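Local coordinates for protein 4-oxalocrotonate decarboxylase NahK (Pseudomonas putida, PDB 5D2K) that catalyses the metal-assisted decarboxylation of (3E)-2-oxohex-3-enedioate to 2-oxopent-4-enoate and carbon dioxide, a step of naphthalene degradation, at residues A17-I22 against Y48-E53; G62-G67 against L91-S96; D186-G191 against A205-L210. The protein carries 1 engineered substitution. One frame throughout, in Å; residues are numbered along the deposited sequence.

Overall arrangement
All three contacts lie apart, without touching one another. Contact 1 is a buried, essentially apolar junction of helices 12-27 and 44-60, with no hydrogen bond across it. Contact 2 follows directly in the chain, since helix 44-60 leads into strand 65-71; its centre is about 17 Å from that of contact 1, and backbone bonds plus one carboxylate do the work at a partly buried strand end. Contact 3 lies on the opposite side of the chain's centre from both, its centre about 33 Å from that of contact 1. There, partly buried loops flanking the paired strands 191-196 and 199-205 meet almost entirely through main-chain atoms.

Contact 1: A17-I22 against Y48-E53; sequences ALAEHI and YDVQWE
Ala19 and Val50 mark the point where helices 12-27 and 44-60 come together, their CA atoms 5.3 Å apart. The short segments 17-22 and 48-53 have axes that approach to 8.5 Å and cross at -64°, so the touching surface is small and is carried by a few side chains. Its tight part is the Ala19 methyl. CB of Ala19 presses against CG of Glu53 at 3.4 Å and also lies against the carbonyl O of Val50.

Val50 points both methyls at the facing helix. CG1, anti to the backbone N (chi1 171°), lies against the backbone of Ala19, 3.9 Å from its CA, and meets CD1 of Ile22 at 4.0 Å; the Ile22 and Val50 side chains cross at about a right angle. The other branch, CG2, meets CB of Leu18 at 4.2 Å, a looser meeting. Ala165 of helix 160-165 also packs on Val50 and Ile22.

Glu53 shows both sides of the contact in one residue. Its aliphatic CB and CG are packed on the alanine; the chain then bends at chi2 (58°), and the carboxylate turns to the more open side, where it forms a salt bridge with Arg56 on its own helix. No hydrogen bond joins the two segments, so shape and apolar burial hold them. The result is an oblique helix-helix crossing, with Ala19 in the closest CA pair, within the N-terminal helical part of this hydratase/decarboxylase family enzyme.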
loop_
_atom_site.group_PDB
_atom_site.type_symbol
_atom_site.label_atom_id
_atom_site.label_comp_id
_atom_site.label_asym_id
_atom_site.label_seq_id
_atom_site.Cartn_x
_atom_site.Cartn_y
_atom_site.Cartn_z
ATOM N N ALA A 17 14.102 -6.251 -17.663
ATOM C CA ALA A 17 15.240 -6.580 -16.817
ATOM C C ALA A 17 15.201 -5.858 -15.461
ATOM O O ALA A 17 15.591 -6.437 -14.430
ATOM C CB ALA A 17 16.540 -6.257 -17.562
ATOM N N LEU A 18 14.729 -4.613 -15.448
ATOM C CA LEU A 18 14.606 -3.877 -14.187
ATOM C C LEU A 18 13.565 -4.551 -13.303
ATOM O O LEU A 18 13.743 -4.653 -12.084
ATOM C CB LEU A 18 14.232 -2.413 -14.418
ATOM C CG LEU A 18 15.405 -1.480 -14.712
ATOM C CD1 LEU A 18 14.916 -0.129 -15.201
ATOM C CD2 LEU A 18 16.220 -1.316 -13.432
ATOM N N ALA A 19 12.484 -5.025 -13.915
ATOM C CA ALA A 19 11.446 -5.690 -13.131
ATOM C C ALA A 19 11.987 -6.938 -12.438
ATOM O O ALA A 19 11.698 -7.180 -11.261
ATOM C CB ALA A 19 10.271 -6.040 -14.012
ATOM N N GLU A 20 12.782 -7.719 -13.166
ATOM C CA GLU A 20 13.435 -8.897 -12.590
ATOM C C GLU A 20 14.375 -8.523 -11.434
ATOM O O GLU A 20 14.348 -9.137 -10.360
ATOM C CB GLU A 20 14.200 -9.642 -13.688
ATOM C CG GLU A 20 14.964 -10.857 -13.188
ATOM C CD GLU A 20 15.747 -11.537 -14.296
ATOM O OE1 GLU A 20 16.452 -10.830 -15.049
ATOM O OE2 GLU A 20 15.654 -12.772 -14.416
ATOM N N HIS A 21 15.198 -7.506 -11.663
ATOM C CA HIS A 21 16.160 -7.032 -10.671
ATOM C C HIS A 21 15.471 -6.569 -9.374
ATOM O O HIS A 21 15.828 -6.984 -8.254
ATOM C CB HIS A 21 16.974 -5.913 -11.326
ATOM C CG HIS A 21 17.861 -5.156 -10.392
ATOM N ND1 HIS A 21 19.066 -5.653 -9.941
ATOM C CD2 HIS A 21 17.733 -3.921 -9.853
ATOM C CE1 HIS A 21 19.631 -4.763 -9.145
ATOM N NE2 HIS A 21 18.847 -3.702 -9.079
ATOM N N ILE A 22 14.443 -5.747 -9.530
ATOM C CA ILE A 22 13.756 -5.191 -8.378
ATOM C C ILE A 22 12.936 -6.276 -7.675
ATOM O O ILE A 22 12.922 -6.362 -6.438
ATOM C CB ILE A 22 12.863 -4.004 -8.808
ATOM C CG1 ILE A 22 13.743 -2.852 -9.295
ATOM C CG2 ILE A 22 11.950 -3.542 -7.667
ATOM C CD1 ILE A 22 12.960 -1.688 -9.886
ATOM N N TYR A 48 5.986 2.965 -13.616
ATOM C CA TYR A 48 4.769 2.166 -13.556
ATOM C C TYR A 48 4.837 1.001 -14.555
ATOM O O TYR A 48 4.293 -0.068 -14.279
ATOM C CB TYR A 48 3.520 3.029 -13.786
ATOM C CG TYR A 48 3.024 3.700 -12.509
ATOM C CD1 TYR A 48 2.465 2.948 -11.468
ATOM C CD2 TYR A 48 3.136 5.076 -12.329
ATOM C CE1 TYR A 48 2.016 3.558 -10.293
ATOM C CE2 TYR A 48 2.687 5.693 -11.160
ATOM C CZ TYR A 48 2.129 4.926 -10.148
ATOM O OH TYR A 48 1.694 5.523 -8.980
ATOM N N ASP A 49 5.531 1.187 -15.684
ATOM C CA ASP A 49 5.771 0.075 -16.609
ATOM C C ASP A 49 6.500 -1.052 -15.881
ATOM O O ASP A 49 6.151 -2.230 -16.014
ATOM C CB ASP A 49 6.619 0.505 -17.824
ATOM C CG ASP A 49 5.836 1.305 -18.858
ATOM O OD1 ASP A 49 4.595 1.407 -18.772
ATOM O OD2 ASP A 49 6.487 1.827 -19.793
ATOM N N VAL A 50 7.524 -0.678 -15.116
ATOM C CA VAL A 50 8.276 -1.667 -14.363
ATOM C C VAL A 50 7.382 -2.339 -13.312
ATOM O O VAL A 50 7.388 -3.563 -13.194
ATOM C CB VAL A 50 9.519 -1.037 -13.703
ATOM C CG1 VAL A 50 10.189 -2.010 -12.733
ATOM C CG2 VAL A 50 10.512 -0.587 -14.774
ATOM N N GLN A 51 6.608 -1.548 -12.571
ATOM C CA GLN A 51 5.714 -2.107 -11.561
ATOM C C GLN A 51 4.713 -3.100 -12.151
ATOM O O GLN A 51 4.503 -4.192 -11.598
ATOM C CB GLN A 51 4.943 -1.000 -10.834
ATOM C CG GLN A 51 4.123 -1.556 -9.659
ATOM C CD GLN A 51 3.147 -0.550 -9.088
ATOM O OE1 GLN A 51 1.930 -0.704 -9.225
ATOM N NE2 GLN A 51 3.671 0.472 -8.417
ATOM N N TRP A 52 4.087 -2.730 -13.271
ATOM C CA TRP A 52 3.101 -3.616 -13.870
ATOM C C TRP A 52 3.762 -4.861 -14.475
ATOM O O TRP A 52 3.133 -5.913 -14.580
ATOM C CB TRP A 52 2.263 -2.879 -14.927
ATOM C CG TRP A 52 1.186 -1.989 -14.351
ATOM C CD1 TRP A 52 1.338 -0.711 -13.913
ATOM C CD2 TRP A 52 -0.206 -2.315 -14.172
ATOM N NE1 TRP A 52 0.130 -0.211 -13.471
ATOM C CE2 TRP A 52 -0.831 -1.180 -13.615
ATOM C CE3 TRP A 52 -0.978 -3.459 -14.421
ATOM C CZ2 TRP A 52 -2.197 -1.148 -13.306
ATOM C CZ3 TRP A 52 -2.339 -3.427 -14.118
ATOM C CH2 TRP A 52 -2.929 -2.278 -13.561
ATOM N N GLU A 53 5.038 -4.758 -14.848
ATOM C CA GLU A 53 5.753 -5.941 -15.307
ATOM C C GLU A 53 6.045 -6.873 -14.132
ATOM O O GLU A 53 5.978 -8.087 -14.283
ATOM C CB GLU A 53 7.041 -5.558 -16.043
ATOM C CG GLU A 53 7.964 -6.722 -16.402
ATOM C CD GLU A 53 7.363 -7.810 -17.278
ATOM O OE1 GLU A 53 6.289 -7.618 -17.901
ATOM O OE2 GLU A 53 8.007 -8.886 -17.349
#

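Contact 2: G62-G67 against L91-S96; sequences GNKIVG and LADYFS
A classic beta bulge, in which Val66 and Gly67 both face Leu91, belongs to the antiparallel pairing of strands 65-71 and 87-92. Val66 N gives its hydrogen to Leu91 O at 2.8 Å, nearly in line with the carbonyl, and Leu91 N returns a bond to Gly67 O at 2.9 Å, reaching it from above the carbonyl plane. Beside the bulge, Ile65 and Ala92 form a non-hydrogen-bonded pair, with Ile65 CA placing its hydrogen towards Leu91 O. The Leu91 side chain packs along the carbonyl of Gly67, and beyond it touches Phe236 and Met238 of strand 236-238. Strand 65-71 also carries Lys69, a residue of the 2-oxoadipate pocket, whose side chain lies close to Leu91.

Where segment 91-96 turns into a 3-10 segment, a side chain joins in the pairing. Asp93 holds Lys64 at two points: Asp93 N donates to Lys64 O, and Asp93 OD2 accepts from Lys64 N at 2.9 Å, the N-H arriving from well above the carboxylate plane. The carboxylate reaches it because CG sits between the backbone N and the carbonyl carbon (chi1 49°). Asp93 CB meanwhile meets the CG1 methyl of Val66 at 3.6 Å, the two side chains crossing at about a right angle. An alanine here would keep the CB contact, but the backbone N-H of Lys64 would probably be left without its acceptor and the end of the strand pairing less firmly tied.

Helix 44-60 stops just before this point in a Schellman motif with Gly62 as its C-prime residue, which delivers Asn63 to Tyr94. Asn63 OD1 lies at the edge of the tyrosine ring, in its plane, 3.3 Å from CE2, with amide and ring planes 68° apart. The hydroxyl of Tyr94 hydrogen-bonds to Glu26 and Lys58.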
loop_
_atom_site.group_PDB
_atom_site.type_symbol
_atom_site.label_atom_id
_atom_site.label_comp_id
_atom_site.label_asym_id
_atom_site.label_seq_id
_atom_site.Cartn_x
_atom_site.Cartn_y
_atom_site.Cartn_z
ATOM N N GLY A 62 1.517 -17.823 -11.057
ATOM C CA GLY A 62 0.339 -18.333 -10.376
ATOM C C GLY A 62 -0.164 -17.533 -9.184
ATOM O O GLY A 62 -1.170 -17.911 -8.565
ATOM N N ASN A 63 0.517 -16.443 -8.841
ATOM C CA ASN A 63 0.019 -15.591 -7.757
ATOM C C ASN A 63 -1.287 -14.910 -8.153
ATOM O O ASN A 63 -1.418 -14.402 -9.273
ATOM C CB ASN A 63 1.000 -14.469 -7.372
ATOM C CG ASN A 63 2.373 -14.945 -6.954
ATOM O OD1 ASN A 63 3.267 -14.111 -6.806
ATOM N ND2 ASN A 63 2.557 -16.251 -6.750
ATOM N N LYS A 64 -2.252 -14.871 -7.235
ATOM C CA LYS A 64 -3.423 -14.028 -7.435
ATOM C C LYS A 64 -3.124 -12.618 -6.941
ATOM O O LYS A 64 -2.426 -12.443 -5.943
ATOM C CB LYS A 64 -4.640 -14.600 -6.698
ATOM C CG LYS A 64 -5.063 -15.988 -7.191
ATOM C CD LYS A 64 -5.463 -15.942 -8.668
ATOM C CE LYS A 64 -6.149 -17.232 -9.092
ATOM N NZ LYS A 64 -6.608 -17.199 -10.506
ATOM N N ILE A 65 -3.642 -11.619 -7.648
ATOM C CA ILE A 65 -3.519 -10.239 -7.202
ATOM C C ILE A 65 -4.803 -9.924 -6.433
ATOM O O ILE A 65 -5.898 -9.898 -7.009
ATOM C CB ILE A 65 -3.293 -9.272 -8.386
ATOM C CG1 ILE A 65 -2.104 -9.731 -9.240
ATOM C CG2 ILE A 65 -3.080 -7.839 -7.890
ATOM C CD1 ILE A 65 -0.782 -9.885 -8.465
ATOM N N VAL A 66 -4.678 -9.734 -5.122
ATOM C CA VAL A 66 -5.864 -9.681 -4.258
ATOM C C VAL A 66 -6.261 -8.274 -3.863
ATOM O O VAL A 66 -7.213 -8.099 -3.096
ATOM C CB VAL A 66 -5.668 -10.506 -2.974
ATOM C CG1 VAL A 66 -5.426 -11.977 -3.319
ATOM C CG2 VAL A 66 -4.514 -9.950 -2.124
ATOM N N GLY A 67 -5.571 -7.278 -4.406
ATOM C CA GLY A 67 -5.965 -5.897 -4.179
ATOM C C GLY A 67 -4.976 -4.860 -4.660
ATOM O O GLY A 67 -3.990 -5.183 -5.306
ATOM N N LEU A 91 -1.230 -5.687 -4.562
ATOM C CA LEU A 91 -1.087 -6.640 -3.459
ATOM C C LEU A 91 -1.210 -8.079 -3.964
ATOM O O LEU A 91 -2.237 -8.460 -4.548
ATOM C CB LEU A 91 -2.146 -6.364 -2.381
ATOM C CG LEU A 91 -2.162 -4.936 -1.836
ATOM C CD1 LEU A 91 -3.384 -4.744 -0.941
ATOM C CD2 LEU A 91 -0.893 -4.643 -1.048
ATOM N N ALA A 92 -0.163 -8.874 -3.764
ATOM C CA ALA A 92 -0.205 -10.292 -4.119
ATOM C C ALA A 92 -0.773 -11.135 -2.981
ATOM O O ALA A 92 -0.687 -10.748 -1.797
ATOM C CB ALA A 92 1.186 -10.784 -4.495
ATOM N N ASP A 93 -1.330 -12.296 -3.316
ATOM C CA ASP A 93 -2.011 -13.082 -2.292
ATOM C C ASP A 93 -1.104 -13.477 -1.114
ATOM O O ASP A 93 -1.548 -13.418 0.035
ATOM C CB ASP A 93 -2.710 -14.324 -2.898
ATOM C CG ASP A 93 -1.835 -15.166 -3.828
ATOM O OD1 ASP A 93 -0.588 -15.071 -3.849
ATOM O OD2 ASP A 93 -2.458 -15.996 -4.532
ATOM N N TYR A 94 0.156 -13.830 -1.367
ATOM C CA TYR A 94 1.023 -14.272 -0.267
ATOM C C TYR A 94 1.441 -13.110 0.645
ATOM O O TYR A 94 2.074 -13.337 1.685
ATOM C CB TYR A 94 2.265 -15.008 -0.796
ATOM C CG TYR A 94 3.217 -14.133 -1.586
ATOM C CD1 TYR A 94 4.244 -13.449 -0.954
ATOM C CD2 TYR A 94 3.094 -14.011 -2.958
ATOM C CE1 TYR A 94 5.120 -12.644 -1.680
ATOM C CE2 TYR A 94 3.958 -13.207 -3.691
ATOM C CZ TYR A 94 4.972 -12.528 -3.037
ATOM O OH TYR A 94 5.851 -11.734 -3.752
ATOM N N PHE A 95 1.086 -11.872 0.273
ATOM C CA PHE A 95 1.271 -10.721 1.178
ATOM C C PHE A 95 0.361 -10.820 2.399
ATOM O O PHE A 95 0.630 -10.187 3.428
ATOM C CB PHE A 95 0.954 -9.373 0.496
ATOM C CG PHE A 95 1.916 -8.938 -0.595
ATOM C CD1 PHE A 95 2.962 -9.741 -1.043
ATOM C CD2 PHE A 95 1.753 -7.675 -1.163
ATOM C CE1 PHE A 95 3.823 -9.286 -2.051
ATOM C CE2 PHE A 95 2.600 -7.224 -2.177
ATOM C CZ PHE A 95 3.631 -8.027 -2.619
ATOM N N SER A 96 -0.747 -11.561 2.280
ATOM C CA SER A 96 -1.791 -11.542 3.306
ATOM C C SER A 96 -1.395 -12.272 4.596
ATOM O O SER A 96 -0.785 -13.343 4.560
ATOM C CB SER A 96 -3.084 -12.142 2.735
ATOM O OG SER A 96 -2.911 -13.518 2.414
#

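Contact 3: D186-G191 against A205-L210; sequences DLRTLG and AGAAVL
Leu190 and Gly206 supply the firmer of two backbone hydrogen bonds that join the loop before strand 191-196 to the turn after strand 199-205. Gly206 N donates to Leu190 O at 3.0 Å, in the carbonyl plane and with an N-H...O angle of 146°. The other, from Ala207 N to Arg188 O, is equally long but weak, bent to 129°. Together they bring the start of the 3-10 segment 206-208 against the loop, just beyond the non-hydrogen-bonded antiparallel pair of Gly191 and Ala205. This is the open end of the strand pair, and strand 199-205 is outermost in its sheet within this chain.

CA-H...O contacts add to these. Leu190 O also receives the CA hydrogen of Ala205, while Leu187 O faces CA of Gly206 at 3.2 Å with a fairly straight approach. That approach is possible because Gly206 has no CB, whose place would fall on Leu187 O.

Apolar contact is slight. Arg188 CG, anti to its own backbone N (chi1 -176°), touches the Ala207 methyl at 3.8 Å. The arginine chain then bends at chi3, bringing one guanidinium face over CG2 of Thr189. On the buried side, Leu187 and Leu190 both pack on Ile117 of strand 112-121.

Within the loop, an Asx motif shapes the turn: Asp186 OD1 accepts from Thr189 N at 3.1 Å, from above the carboxylate plane, and more weakly from Arg188 N.

Leu187 O is buried with no conventional hydrogen-bond partner, and the CA-H of Gly206 probably offers it modest compensation. With two main-chain bonds across the contact and so little side-chain contact, the chemistry implies that backbone fit does most to hold these loops together.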
loop_
_atom_site.group_PDB
_atom_site.type_symbol
_atom_site.label_atom_id
_atom_site.label_comp_id
_atom_site.label_asym_id
_atom_site.label_seq_id
_atom_site.Cartn_x
_atom_site.Cartn_y
_atom_site.Cartn_z
ATOM N N ASP A 186 -18.055 6.038 9.823
ATOM C CA ASP A 186 -17.606 7.335 9.334
ATOM C C ASP A 186 -16.101 7.267 9.104
ATOM O O ASP A 186 -15.320 7.311 10.056
ATOM C CB ASP A 186 -17.964 8.438 10.334
ATOM C CG ASP A 186 -17.675 9.841 9.805
ATOM O OD1 ASP A 186 -16.694 10.033 9.059
ATOM O OD2 ASP A 186 -18.441 10.769 10.152
ATOM N N LEU A 187 -15.688 7.143 7.849
ATOM C CA LEU A 187 -14.263 6.983 7.558
ATOM C C LEU A 187 -13.468 8.260 7.778
ATOM O O LEU A 187 -12.246 8.213 7.916
ATOM C CB LEU A 187 -14.063 6.498 6.121
ATOM C CG LEU A 187 -14.647 5.112 5.849
ATOM C CD1 LEU A 187 -14.383 4.705 4.402
ATOM C CD2 LEU A 187 -14.081 4.073 6.825
ATOM N N ARG A 188 -14.153 9.402 7.805
ATOM C CA ARG A 188 -13.461 10.672 8.023
ATOM C C ARG A 188 -13.055 10.837 9.484
ATOM O O ARG A 188 -11.945 11.302 9.785
ATOM C CB ARG A 188 -14.347 11.849 7.587
ATOM C CG ARG A 188 -13.654 13.201 7.693
ATOM C CD ARG A 188 -14.604 14.337 7.312
ATOM N NE ARG A 188 -15.735 14.451 8.230
ATOM C CZ ARG A 188 -15.776 15.281 9.268
ATOM N NH1 ARG A 188 -14.734 16.054 9.543
ATOM N NH2 ARG A 188 -16.854 15.334 10.035
ATOM N N THR A 189 -13.944 10.437 10.386
ATOM C CA THR A 189 -13.708 10.649 11.808
ATOM C C THR A 189 -13.220 9.394 12.532
ATOM O O THR A 189 -13.014 9.418 13.739
ATOM C CB THR A 189 -14.979 11.172 12.515
ATOM O OG1 THR A 189 -16.015 10.178 12.470
ATOM C CG2 THR A 189 -15.470 12.457 11.837
ATOM N N LEU A 190 -13.026 8.310 11.785
ATOM C CA LEU A 190 -12.550 7.047 12.349
ATOM C C LEU A 190 -11.222 7.227 13.057
ATOM O O LEU A 190 -10.237 7.578 12.422
ATOM C CB LEU A 190 -12.404 6.000 11.242
ATOM C CG LEU A 190 -11.887 4.626 11.675
ATOM C CD1 LEU A 190 -12.881 3.942 12.599
ATOM C CD2 LEU A 190 -11.611 3.769 10.444
ATOM N N GLY A 191 -11.199 7.015 14.370
ATOM C CA GLY A 191 -9.958 7.112 15.120
ATOM C C GLY A 191 -9.192 5.804 15.124
ATOM O O GLY A 191 -9.782 4.727 15.217
ATOM N N ALA A 205 -6.608 9.975 12.515
ATOM C CA ALA A 205 -7.968 9.776 12.051
ATOM C C ALA A 205 -7.976 9.565 10.546
ATOM O O ALA A 205 -7.042 9.970 9.845
ATOM C CB ALA A 205 -8.851 10.959 12.433
ATOM N N GLY A 206 -9.040 8.928 10.062
ATOM C CA GLY A 206 -9.169 8.636 8.640
ATOM C C GLY A 206 -9.012 9.862 7.757
ATOM O O GLY A 206 -8.491 9.772 6.651
ATOM N N ALA A 207 -9.435 11.021 8.258
ATOM C CA ALA A 207 -9.332 12.259 7.483
ATOM C C ALA A 207 -7.903 12.582 7.045
ATOM O O ALA A 207 -7.698 13.338 6.096
ATOM C CB ALA A 207 -9.902 13.419 8.286
ATOM N N ALA A 208 -6.910 12.006 7.720
ATOM C CA ALA A 208 -5.513 12.195 7.330
ATOM C C ALA A 208 -5.246 11.723 5.892
ATOM O O ALA A 208 -4.356 12.230 5.218
ATOM C CB ALA A 208 -4.595 11.470 8.304
ATOM N N VAL A 209 -6.032 10.764 5.427
ATOM C CA VAL A 209 -5.911 10.264 4.062
ATOM C C VAL A 209 -6.669 11.184 3.095
ATOM O O VAL A 209 -7.856 10.996 2.853
ATOM C CB VAL A 209 -6.441 8.810 3.986
ATOM C CG1 VAL A 209 -6.343 8.241 2.567
ATOM C CG2 VAL A 209 -5.673 7.935 4.969
ATOM N N LEU A 210 -5.975 12.201 2.584
ATOM C CA LEU A 210 -6.522 13.130 1.581
ATOM C C LEU A 210 -7.805 13.842 2.001
ATOM O O LEU A 210 -8.572 14.299 1.151
ATOM C CB LEU A 210 -6.770 12.391 0.263
ATOM C CG LEU A 210 -5.533 11.857 -0.456
ATOM C CD1 LEU A 210 -5.924 11.039 -1.679
ATOM C CD2 LEU A 210 -4.609 12.997 -0.868
#